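PDB 2P14: heterodimeric restriction endonuclease R.BspD6I small subunit from Bacillus sp., which serves as the catalytic subunit of a type IIS restriction endonuclease, working in complex with a site-specific nickase, and probably cleaves DNA. Local coordinates for residues L161-R166 against L178-Y183; F117-G122 against D172-W177; K111-S116 against V130-V135. One frame throughout, in Å; residues are numbered along the deposited sequence.

Interaction 1: L161-R166 against L178-Y183; sequences LIKLLR and LTFIEY
Phe180 holds CG anti to its own nitrogen (chi1 175°), which sends its ring across to the end of helix 154-165, while Arg166 folds back at chi2 and chi3 so that its chain passes over one face of that ring. The methylene CD sits 3.8 Å from the centroid of the Phe180 ring, a CH-pi contact, and Arg166 CG lies 3.6 Å from Phe180 CD2. Beyond them the guanidinium makes a cation-pi interaction, with Arg166 CZ 4.6 Å from the Phe180 centroid. The planes of guanidinium and ring stand 79° apart, so the cation meets the face with its edge rather than lying flat on it, and Arg166 NH1 comes to 3.2 Å from Phe180 CD1. A salt bridge from Arg166 NH2 to Asp168 fixes the far end of the group. Arg166 has a positive phi, the first residue to leave the helix.

The ring also reaches the last helical turn: Phe180 CE2 is 3.6 Å from Lys163 O, and the rim faces Leu164, whose CD2 is 4.3 Å from Phe180 CE2. Leu164 CD2 further touches Ile181 CG1 at 4.4 Å. An alanine at Phe180 is likely to leave the Arg166 chain without the face it lies over and to open a gap beside Lys163 and Leu164.

The two helical segments run roughly antiparallel, 139° between directions, with axes 10.1 Å apart. Trp177, one turn before Ile181, donates from NE1 to Leu164 O, adding a polar link between the helices. Both pack against strand 130-134, an outermost strand of the mixed sheet in this chain: Leu164 and Leu165 rest on Ile131, and Ile181 on Leu133.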
loop_
_atom_site.group_PDB
_atom_site.type_symbol
_atom_site.label_atom_id
_atom_site.label_comp_id
_atom_site.label_asym_id
_atom_site.label_seq_id
_atom_site.Cartn_x
_atom_site.Cartn_y
_atom_site.Cartn_z
ATOM N N LEU A 161 8.898 6.424 -2.638
ATOM C CA LEU A 161 8.277 5.322 -3.403
ATOM C C LEU A 161 9.052 5.070 -4.703
ATOM O O LEU A 161 9.265 3.908 -5.078
ATOM C CB LEU A 161 6.809 5.628 -3.697
ATOM C CG LEU A 161 5.876 5.596 -2.480
ATOM C CD1 LEU A 161 4.492 5.953 -2.947
ATOM C CD2 LEU A 161 5.897 4.200 -1.790
ATOM N N ILE A 162 9.516 6.139 -5.368
ATOM C CA ILE A 162 10.278 5.962 -6.624
ATOM C C ILE A 162 11.614 5.261 -6.325
ATOM O O ILE A 162 12.008 4.351 -7.060
ATOM C CB ILE A 162 10.481 7.306 -7.350
ATOM C CG1 ILE A 162 9.111 7.809 -7.841
ATOM C CG2 ILE A 162 11.524 7.169 -8.486
ATOM C CD1 ILE A 162 9.144 9.241 -8.382
ATOM N N LYS A 163 12.277 5.667 -5.245
ATOM C CA LYS A 163 13.501 4.992 -4.823
ATOM C C LYS A 163 13.245 3.495 -4.578
ATOM O O LYS A 163 13.994 2.650 -5.068
ATOM C CB LYS A 163 14.054 5.639 -3.557
ATOM C CG LYS A 163 15.354 5.056 -3.055
ATOM C CD LYS A 163 15.731 5.733 -1.732
ATOM C CE LYS A 163 14.591 5.688 -0.705
ATOM N NZ LYS A 163 14.992 6.325 0.586
ATOM N N LEU A 164 12.187 3.179 -3.823
ATOM C CA LEU A 164 11.890 1.803 -3.441
ATOM C C LEU A 164 11.420 0.946 -4.619
ATOM O O LEU A 164 11.651 -0.265 -4.631
ATOM C CB LEU A 164 10.812 1.783 -2.367
ATOM C CG LEU A 164 11.243 2.401 -1.054
ATOM C CD1 LEU A 164 10.027 2.429 -0.092
ATOM C CD2 LEU A 164 12.432 1.671 -0.410
ATOM N N LEU A 165 10.818 1.612 -5.608
ATOM C CA LEU A 165 10.363 0.960 -6.838
ATOM C C LEU A 165 11.482 0.234 -7.582
ATOM O O LEU A 165 11.234 -0.817 -8.198
ATOM C CB LEU A 165 9.684 1.980 -7.766
ATOM C CG LEU A 165 9.153 1.466 -9.111
ATOM C CD1 LEU A 165 8.001 0.431 -8.955
ATOM C CD2 LEU A 165 8.705 2.669 -9.967
ATOM N N ARG A 166 12.697 0.787 -7.517
ATOM C CA ARG A 166 13.814 0.228 -8.272
ATOM C C ARG A 166 13.449 -0.112 -9.728
ATOM O O ARG A 166 13.569 -1.270 -10.172
ATOM C CB ARG A 166 14.382 -1.007 -7.561
ATOM C CG ARG A 166 15.085 -0.704 -6.205
ATOM C CD ARG A 166 16.287 0.236 -6.355
ATOM N NE ARG A 166 17.296 -0.300 -7.278
ATOM C CZ ARG A 166 18.277 -1.151 -6.947
ATOM N NH1 ARG A 166 18.404 -1.614 -5.717
ATOM N NH2 ARG A 166 19.125 -1.582 -7.877
ATOM N N LEU A 178 13.486 -7.008 -3.335
ATOM C CA LEU A 178 12.933 -7.101 -1.995
ATOM C C LEU A 178 14.022 -6.898 -0.919
ATOM O O LEU A 178 13.768 -6.312 0.149
ATOM C CB LEU A 178 12.192 -8.416 -1.781
ATOM C CG LEU A 178 10.939 -8.687 -2.623
ATOM C CD1 LEU A 178 10.279 -10.025 -2.170
ATOM C CD2 LEU A 178 9.929 -7.493 -2.599
ATOM N N THR A 179 15.232 -7.381 -1.193
ATOM C CA THR A 179 16.370 -7.111 -0.305
ATOM C C THR A 179 16.638 -5.617 -0.157
ATOM O O THR A 179 16.842 -5.121 0.943
ATOM C CB THR A 179 17.636 -7.832 -0.797
ATOM O OG1 THR A 179 17.364 -9.251 -0.835
ATOM C CG2 THR A 179 18.839 -7.543 0.141
ATOM N N PHE A 180 16.545 -4.897 -1.264
ATOM C CA PHE A 180 16.794 -3.463 -1.214
ATOM C C PHE A 180 15.774 -2.753 -0.335
ATOM O O PHE A 180 16.103 -1.847 0.436
ATOM C CB PHE A 180 16.778 -2.871 -2.624
ATOM C CG PHE A 180 16.918 -1.393 -2.640
ATOM C CD1 PHE A 180 18.187 -0.813 -2.589
ATOM C CD2 PHE A 180 15.786 -0.558 -2.701
ATOM C CE1 PHE A 180 18.328 0.560 -2.570
ATOM C CE2 PHE A 180 15.928 0.816 -2.707
ATOM C CZ PHE A 180 17.201 1.380 -2.646
ATOM N N ILE A 181 14.509 -3.140 -0.474
ATOM C CA ILE A 181 13.463 -2.494 0.320
ATOM C C ILE A 181 13.675 -2.725 1.804
ATOM O O ILE A 181 13.659 -1.773 2.614
ATOM C CB ILE A 181 12.086 -2.982 -0.148
ATOM C CG1 ILE A 181 11.842 -2.536 -1.581
ATOM C CG2 ILE A 181 10.980 -2.425 0.758
ATOM C CD1 ILE A 181 10.538 -3.091 -2.204
ATOM N N GLU A 182 13.926 -3.980 2.146
ATOM C CA GLU A 182 14.189 -4.346 3.525
ATOM C C GLU A 182 15.379 -3.566 4.050
ATOM O O GLU A 182 15.277 -2.964 5.114
ATOM C CB GLU A 182 14.385 -5.856 3.655
ATOM C CG GLU A 182 14.697 -6.310 5.075
ATOM C CD GLU A 182 13.559 -6.119 6.084
ATOM O OE1 GLU A 182 12.386 -5.904 5.702
ATOM O OE2 GLU A 182 13.845 -6.187 7.300
ATOM N N TYR A 183 16.473 -3.540 3.287
ATOM C CA TYR A 183 17.713 -2.893 3.733
ATOM C C TYR A 183 17.489 -1.415 4.004
ATOM O O TYR A 183 17.964 -0.880 5.009
ATOM C CB TYR A 183 18.775 -3.070 2.663
ATOM C CG TYR A 183 20.144 -2.536 3.073
ATOM C CD1 TYR A 183 20.993 -3.323 3.841
ATOM C CD2 TYR A 183 20.588 -1.285 2.670
ATOM C CE1 TYR A 183 22.226 -2.866 4.236
ATOM C CE2 TYR A 183 21.829 -0.810 3.059
ATOM C CZ TYR A 183 22.643 -1.616 3.832
ATOM O OH TYR A 183 23.890 -1.195 4.228
#

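Interaction 2: F117-G122 against D172-W177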
loop_
_atom_site.group_PDB
_atom_site.type_symbol
_atom_site.label_atom_id
_atom_site.label_comp_id
_atom_site.label_asym_id
_atom_site.label_seq_id
_atom_site.Cartn_x
_atom_site.Cartn_y
_atom_site.Cartn_z
ATOM N N PHE A 117 4.621 -13.185 -6.309
ATOM C CA PHE A 117 3.868 -11.932 -6.384
ATOM C C PHE A 117 4.788 -10.763 -6.801
ATOM O O PHE A 117 4.432 -9.976 -7.655
ATOM C CB PHE A 117 3.222 -11.633 -5.034
ATOM C CG PHE A 117 2.461 -10.321 -4.983
ATOM C CD1 PHE A 117 1.196 -10.187 -5.562
ATOM C CD2 PHE A 117 3.045 -9.209 -4.367
ATOM C CE1 PHE A 117 0.514 -8.975 -5.497
ATOM C CE2 PHE A 117 2.380 -8.002 -4.310
ATOM C CZ PHE A 117 1.105 -7.886 -4.863
ATOM N N ALA A 118 5.962 -10.669 -6.174
ATOM C CA ALA A 118 6.918 -9.593 -6.517
ATOM C C ALA A 118 7.362 -9.667 -7.974
ATOM O O ALA A 118 7.498 -8.638 -8.635
ATOM C CB ALA A 118 8.125 -9.645 -5.606
ATOM N N ARG A 119 7.572 -10.890 -8.463
ATOM C CA ARG A 119 7.881 -11.076 -9.883
ATOM C C ARG A 119 6.762 -10.576 -10.792
ATOM O O ARG A 119 7.022 -9.927 -11.824
ATOM C CB ARG A 119 8.258 -12.542 -10.179
ATOM C CG ARG A 119 9.615 -12.927 -9.569
ATOM C CD ARG A 119 9.910 -14.374 -9.920
ATOM N NE ARG A 119 10.993 -14.911 -9.118
ATOM C CZ ARG A 119 10.835 -15.873 -8.223
ATOM N NH1 ARG A 119 9.628 -16.415 -8.027
ATOM N NH2 ARG A 119 11.884 -16.311 -7.539
ATOM N N HIS A 120 5.518 -10.862 -10.397
ATOM C CA HIS A 120 4.352 -10.394 -11.132
ATOM C C HIS A 120 4.237 -8.881 -11.189
ATOM O O HIS A 120 4.055 -8.299 -12.261
ATOM C CB HIS A 120 3.070 -10.967 -10.490
ATOM C CG HIS A 120 1.843 -10.764 -11.321
ATOM N ND1 HIS A 120 1.597 -11.517 -12.454
ATOM C CD2 HIS A 120 0.796 -9.919 -11.192
ATOM C CE1 HIS A 120 0.451 -11.131 -12.986
ATOM N NE2 HIS A 120 -0.050 -10.162 -12.247
ATOM N N ILE A 121 4.288 -8.231 -10.017
ATOM C CA ILE A 121 4.055 -6.771 -9.977
ATOM C C ILE A 121 5.265 -5.977 -10.442
ATOM O O ILE A 121 5.167 -4.768 -10.635
ATOM C CB ILE A 121 3.628 -6.264 -8.577
ATOM C CG1 ILE A 121 4.750 -6.582 -7.558
ATOM C CG2 ILE A 121 2.266 -6.882 -8.219
ATOM C CD1 ILE A 121 4.712 -5.753 -6.266
ATOM N N GLY A 122 6.397 -6.662 -10.589
ATOM C CA GLY A 122 7.589 -6.014 -11.125
ATOM C C GLY A 122 7.709 -6.076 -12.636
ATOM O O GLY A 122 8.725 -5.647 -13.201
ATOM N N ASP A 172 12.644 -10.177 -13.053
ATOM C CA ASP A 172 13.403 -11.345 -12.656
ATOM C C ASP A 172 14.525 -11.024 -11.667
ATOM O O ASP A 172 15.375 -11.867 -11.405
ATOM C CB ASP A 172 13.968 -12.047 -13.891
ATOM C CG ASP A 172 14.413 -13.485 -13.611
ATOM O OD1 ASP A 172 13.857 -14.147 -12.702
ATOM O OD2 ASP A 172 15.325 -13.960 -14.315
ATOM N N GLN A 173 14.523 -9.790 -11.153
ATOM C CA GLN A 173 15.463 -9.361 -10.115
ATOM C C GLN A 173 14.701 -9.139 -8.800
ATOM O O GLN A 173 15.052 -8.288 -7.973
ATOM C CB GLN A 173 16.198 -8.099 -10.559
ATOM C CG GLN A 173 17.077 -8.340 -11.818
ATOM C CD GLN A 173 17.695 -7.062 -12.382
ATOM O OE1 GLN A 173 17.100 -6.376 -13.229
ATOM N NE2 GLN A 173 18.907 -6.751 -11.927
ATOM N N ALA A 174 13.666 -9.947 -8.601
ATOM C CA ALA A 174 12.792 -9.762 -7.451
ATOM C C ALA A 174 13.489 -9.953 -6.131
ATOM O O ALA A 174 13.216 -9.219 -5.184
ATOM C CB ALA A 174 11.557 -10.670 -7.555
ATOM N N GLU A 175 14.400 -10.919 -6.050
ATOM C CA GLU A 175 15.158 -11.156 -4.814
ATOM C C GLU A 175 15.949 -9.919 -4.436
ATOM O O GLU A 175 15.882 -9.463 -3.299
ATOM C CB GLU A 175 16.104 -12.354 -4.976
ATOM C CG GLU A 175 15.349 -13.688 -5.106
ATOM C CD GLU A 175 14.984 -14.041 -6.554
ATOM O OE1 GLU A 175 15.123 -13.180 -7.459
ATOM O OE2 GLU A 175 14.555 -15.206 -6.778
ATOM N N GLU A 176 16.678 -9.361 -5.387
ATOM C CA GLU A 176 17.462 -8.159 -5.139
ATOM C C GLU A 176 16.564 -6.972 -4.751
ATOM O O GLU A 176 16.912 -6.163 -3.890
ATOM C CB GLU A 176 18.301 -7.822 -6.377
ATOM C CG GLU A 176 19.041 -6.484 -6.264
ATOM C CD GLU A 176 20.022 -6.193 -7.398
ATOM O OE1 GLU A 176 20.141 -7.001 -8.352
ATOM O OE2 GLU A 176 20.699 -5.136 -7.305
ATOM N N TRP A 177 15.412 -6.876 -5.407
ATOM C CA TRP A 177 14.515 -5.780 -5.156
ATOM C C TRP A 177 14.000 -5.842 -3.733
ATOM O O TRP A 177 14.004 -4.822 -3.006
ATOM C CB TRP A 177 13.318 -5.891 -6.124
ATOM C CG TRP A 177 12.284 -4.785 -6.045
ATOM C CD1 TRP A 177 12.474 -3.484 -5.608
ATOM C CD2 TRP A 177 10.925 -4.874 -6.464
ATOM N NE1 TRP A 177 11.313 -2.766 -5.756
ATOM C CE2 TRP A 177 10.345 -3.599 -6.275
ATOM C CE3 TRP A 177 10.130 -5.922 -6.992
ATOM C CZ2 TRP A 177 9.006 -3.327 -6.599
ATOM C CZ3 TRP A 177 8.806 -5.650 -7.313
ATOM C CH2 TRP A 177 8.257 -4.375 -7.112
HETATM O O HOH W 1 13.320 -13.287 -9.669
#
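Arg119 and Glu175 supply the charged part of this contact. Arg119 NH2 donates to Glu175 OE2 at 3.0 Å in a salt bridge whose hydrogen bond is bent to 145°. The carboxylate is met from above, 43° out of its plane, and the two flat groups are turned 60° against each other. Glu175 reaches the spot through a chain bent at chi2, whereas Arg119 comes extended from CG to NE. A water closes the bridge on its other side: it accepts from Arg119 NE at 2.9 Å and donates to Glu175 OE1 at 2.9 Å. Its further bond to Asp172 OD1 is less certain, since Asp172 has two conformers.

Next to the salt bridge, on the same arginine, the apolar part begins. Arg119 CG packs at 3.6 Å on Ala174 CB, which also lies 4.1 Å from Ala118 CB; such small side chains let the backbones come close.

Trp177 makes the aromatic part. Its six-membered ring turns an edge to the end of helix 115-121, with CZ3 3.5 Å from Ala118 O in the ring plane, and Ile121 CD1 touches CH2 of Trp177 at 3.9 Å. Gly122 passes just beside CZ3, where a beta carbon would be crowded. The indole NE1 has its hydrogen-bond partner in Leu164 O, and Lys125 makes a cation-pi contact with the ring.

Helix 115-121 is the connecting helix of a beta-alpha-beta crossover, and the C-terminal helix 174-184 is laid against it, a layer of helix beside the mixed sheet, consistent with a nuclease of the PD-(D/E)XK clan.

Interaction 3: K111-S116 against V130-V135; sequences KSIDLS and VIPLTV
Ile113 stands at about a right angle to Pro132, and its CG2 and CD1 both close on Pro132 CB, at 3.8 and 3.9 Å. CG1 lies anti to the carbonyl carbon (chi1 -54°) and the chain bends again at chi2 (-57°), which brings Ile113 CD1 to 3.7 Å from Leu133 O. Against Thr134 the isoleucine is set obliquely, CG1 meeting the methyl CG2 of Thr134 at 4.0 Å.

That methyl is the part of Thr134 turned to the loop. It lies 4.0 Å from Ser112 CA, and Thr134 CB is 3.7 Å from Lys111 O. The hydroxyl is placed elsewhere, capping the start of helix 135-146. The CB of Lys111 points away from the strand, and its NZ forms a salt bridge with Glu12.

Strand 130-134 is hydrogen-bonded through its backbone to strand 104-110, Leu133 with Phe108 and Gly110, and the loop leads from that neighbour into helix 115-121, the first leg of a beta-alpha-beta crossover. No hydrogen bond joins loop and strand here: aliphatic carbons pack on each other and on backbone carbonyl oxygens, so shape complementarity, not hydrogen bonding, sets the fit of loop to strand.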
loop_
_atom_site.group_PDB
_atom_site.type_symbol
_atom_site.label_atom_id
_atom_site.label_comp_id
_atom_site.label_asym_id
_atom_site.label_seq_id
_atom_site.Cartn_x
_atom_site.Cartn_y
_atom_site.Cartn_z
ATOM N N LYS A 111 1.625 -8.846 5.109
ATOM C CA LYS A 111 2.434 -9.293 6.272
ATOM C C LYS A 111 3.831 -9.702 5.836
ATOM O O LYS A 111 4.835 -9.459 6.517
ATOM C CB LYS A 111 1.769 -10.482 6.971
ATOM C CG LYS A 111 0.472 -10.102 7.666
ATOM C CD LYS A 111 0.081 -11.163 8.682
ATOM C CE LYS A 111 -0.178 -12.512 8.042
ATOM N NZ LYS A 111 -0.585 -13.509 9.078
ATOM N N SER A 112 3.870 -10.329 4.664
ATOM C CA SER A 112 5.124 -10.735 4.056
ATOM C C SER A 112 4.886 -10.729 2.565
ATOM O O SER A 112 3.769 -10.966 2.109
ATOM C CB SER A 112 5.535 -12.119 4.543
ATOM O OG SER A 112 4.497 -13.042 4.303
ATOM N N ILE A 113 5.944 -10.424 1.804
ATOM C CA ILE A 113 5.800 -10.283 0.347
ATOM C C ILE A 113 6.299 -11.552 -0.327
ATOM O O ILE A 113 7.470 -11.941 -0.145
ATOM C CB ILE A 113 6.580 -9.043 -0.196
ATOM C CG1 ILE A 113 6.156 -7.778 0.559
ATOM C CG2 ILE A 113 6.371 -8.915 -1.730
ATOM C CD1 ILE A 113 4.640 -7.503 0.493
ATOM N N ASP A 114 5.417 -12.202 -1.080
ATOM C CA ASP A 114 5.774 -13.455 -1.748
ATOM C C ASP A 114 6.601 -13.146 -3.002
ATOM O O ASP A 114 6.310 -12.201 -3.735
ATOM C CB ASP A 114 4.498 -14.214 -2.086
ATOM C CG ASP A 114 4.748 -15.416 -2.953
ATOM O OD1 ASP A 114 5.236 -16.416 -2.405
ATOM O OD2 ASP A 114 4.457 -15.335 -4.168
ATOM N N LEU A 115 7.630 -13.959 -3.252
ATOM C CA LEU A 115 8.513 -13.713 -4.388
ATOM C C LEU A 115 7.786 -13.834 -5.743
ATOM O O LEU A 115 8.028 -13.041 -6.634
ATOM C CB LEU A 115 9.702 -14.654 -4.305
ATOM C CG LEU A 115 11.020 -14.211 -4.900
ATOM C CD1 LEU A 115 11.546 -12.906 -4.288
ATOM C CD2 LEU A 115 11.988 -15.371 -4.651
ATOM N N SER A 116 6.870 -14.801 -5.902
ATOM C CA SER A 116 6.124 -14.906 -7.153
ATOM C C SER A 116 5.233 -13.687 -7.380
ATOM O O SER A 116 5.106 -13.214 -8.490
ATOM C CB SER A 116 5.291 -16.184 -7.208
ATOM O OG SER A 116 6.128 -17.308 -7.077
ATOM N N VAL A 130 4.370 -0.686 -8.897
ATOM C CA VAL A 130 3.827 -1.200 -7.652
ATOM C C VAL A 130 4.977 -1.352 -6.659
ATOM O O VAL A 130 6.005 -1.998 -6.964
ATOM C CB VAL A 130 3.103 -2.550 -7.847
ATOM C CG1 VAL A 130 2.523 -3.004 -6.497
ATOM C CG2 VAL A 130 1.965 -2.437 -8.904
ATOM N N ILE A 131 4.816 -0.785 -5.469
ATOM C CA ILE A 131 5.836 -0.951 -4.437
ATOM C C ILE A 131 5.249 -1.785 -3.302
ATOM O O ILE A 131 4.329 -1.325 -2.610
ATOM C CB ILE A 131 6.343 0.395 -3.882
ATOM C CG1 ILE A 131 6.889 1.302 -4.996
ATOM C CG2 ILE A 131 7.427 0.123 -2.845
ATOM C CD1 ILE A 131 5.814 2.179 -5.675
ATOM N N PRO A 132 5.790 -3.002 -3.102
ATOM C CA PRO A 132 5.304 -3.878 -2.031
ATOM C C PRO A 132 6.030 -3.592 -0.730
ATOM O O PRO A 132 7.275 -3.550 -0.724
ATOM C CB PRO A 132 5.683 -5.295 -2.530
ATOM C CG PRO A 132 7.014 -5.032 -3.264
ATOM C CD PRO A 132 6.899 -3.629 -3.860
ATOM N N LEU A 133 5.278 -3.425 0.363
ATOM C CA LEU A 133 5.858 -3.241 1.685
ATOM C C LEU A 133 5.256 -4.249 2.645
ATOM O O LEU A 133 4.038 -4.532 2.587
ATOM C CB LEU A 133 5.592 -1.834 2.222
ATOM C CG LEU A 133 6.201 -0.633 1.485
ATOM C CD1 LEU A 133 5.908 0.678 2.240
ATOM C CD2 LEU A 133 7.709 -0.789 1.264
ATOM N N THR A 134 6.076 -4.755 3.567
ATOM C CA THR A 134 5.504 -5.472 4.702
ATOM C C THR A 134 4.971 -4.462 5.700
ATOM O O THR A 134 5.349 -3.276 5.694
ATOM C CB THR A 134 6.519 -6.354 5.421
ATOM O OG1 THR A 134 7.498 -5.501 6.027
ATOM C CG2 THR A 134 7.142 -7.343 4.449
ATOM N N VAL A 135 4.130 -4.934 6.612
ATOM C CA VAL A 135 3.649 -4.057 7.673
ATOM C C VAL A 135 4.804 -3.439 8.499
ATOM O O VAL A 135 4.780 -2.247 8.817
ATOM C CB VAL A 135 2.642 -4.804 8.572
ATOM C CG1 VAL A 135 2.216 -3.919 9.754
ATOM C CG2 VAL A 135 1.434 -5.193 7.743
#

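In the fold
All three contacts cluster around outermost strand 130-134, their centres 10 to 11 Å apart; interaction 3 uses it directly, while interactions 1 and 2 join helices packed beside it. Interaction 3 lies within the beta-alpha-beta unit of strands 104-110 and 130-134, and comes before interaction 1 along the chain. Interaction 2 crosses both, tying helix 115-121 to the start of the C-terminal helix 174-184, whose next turns serve interaction 1. Trp177 reaches towards both of the other contacts, with its CZ2 3.5 Å from Pro132 CD on the side of interaction 3. The last two helices, distant in sequence from helix 115-121, are thereby built onto strand 130-134.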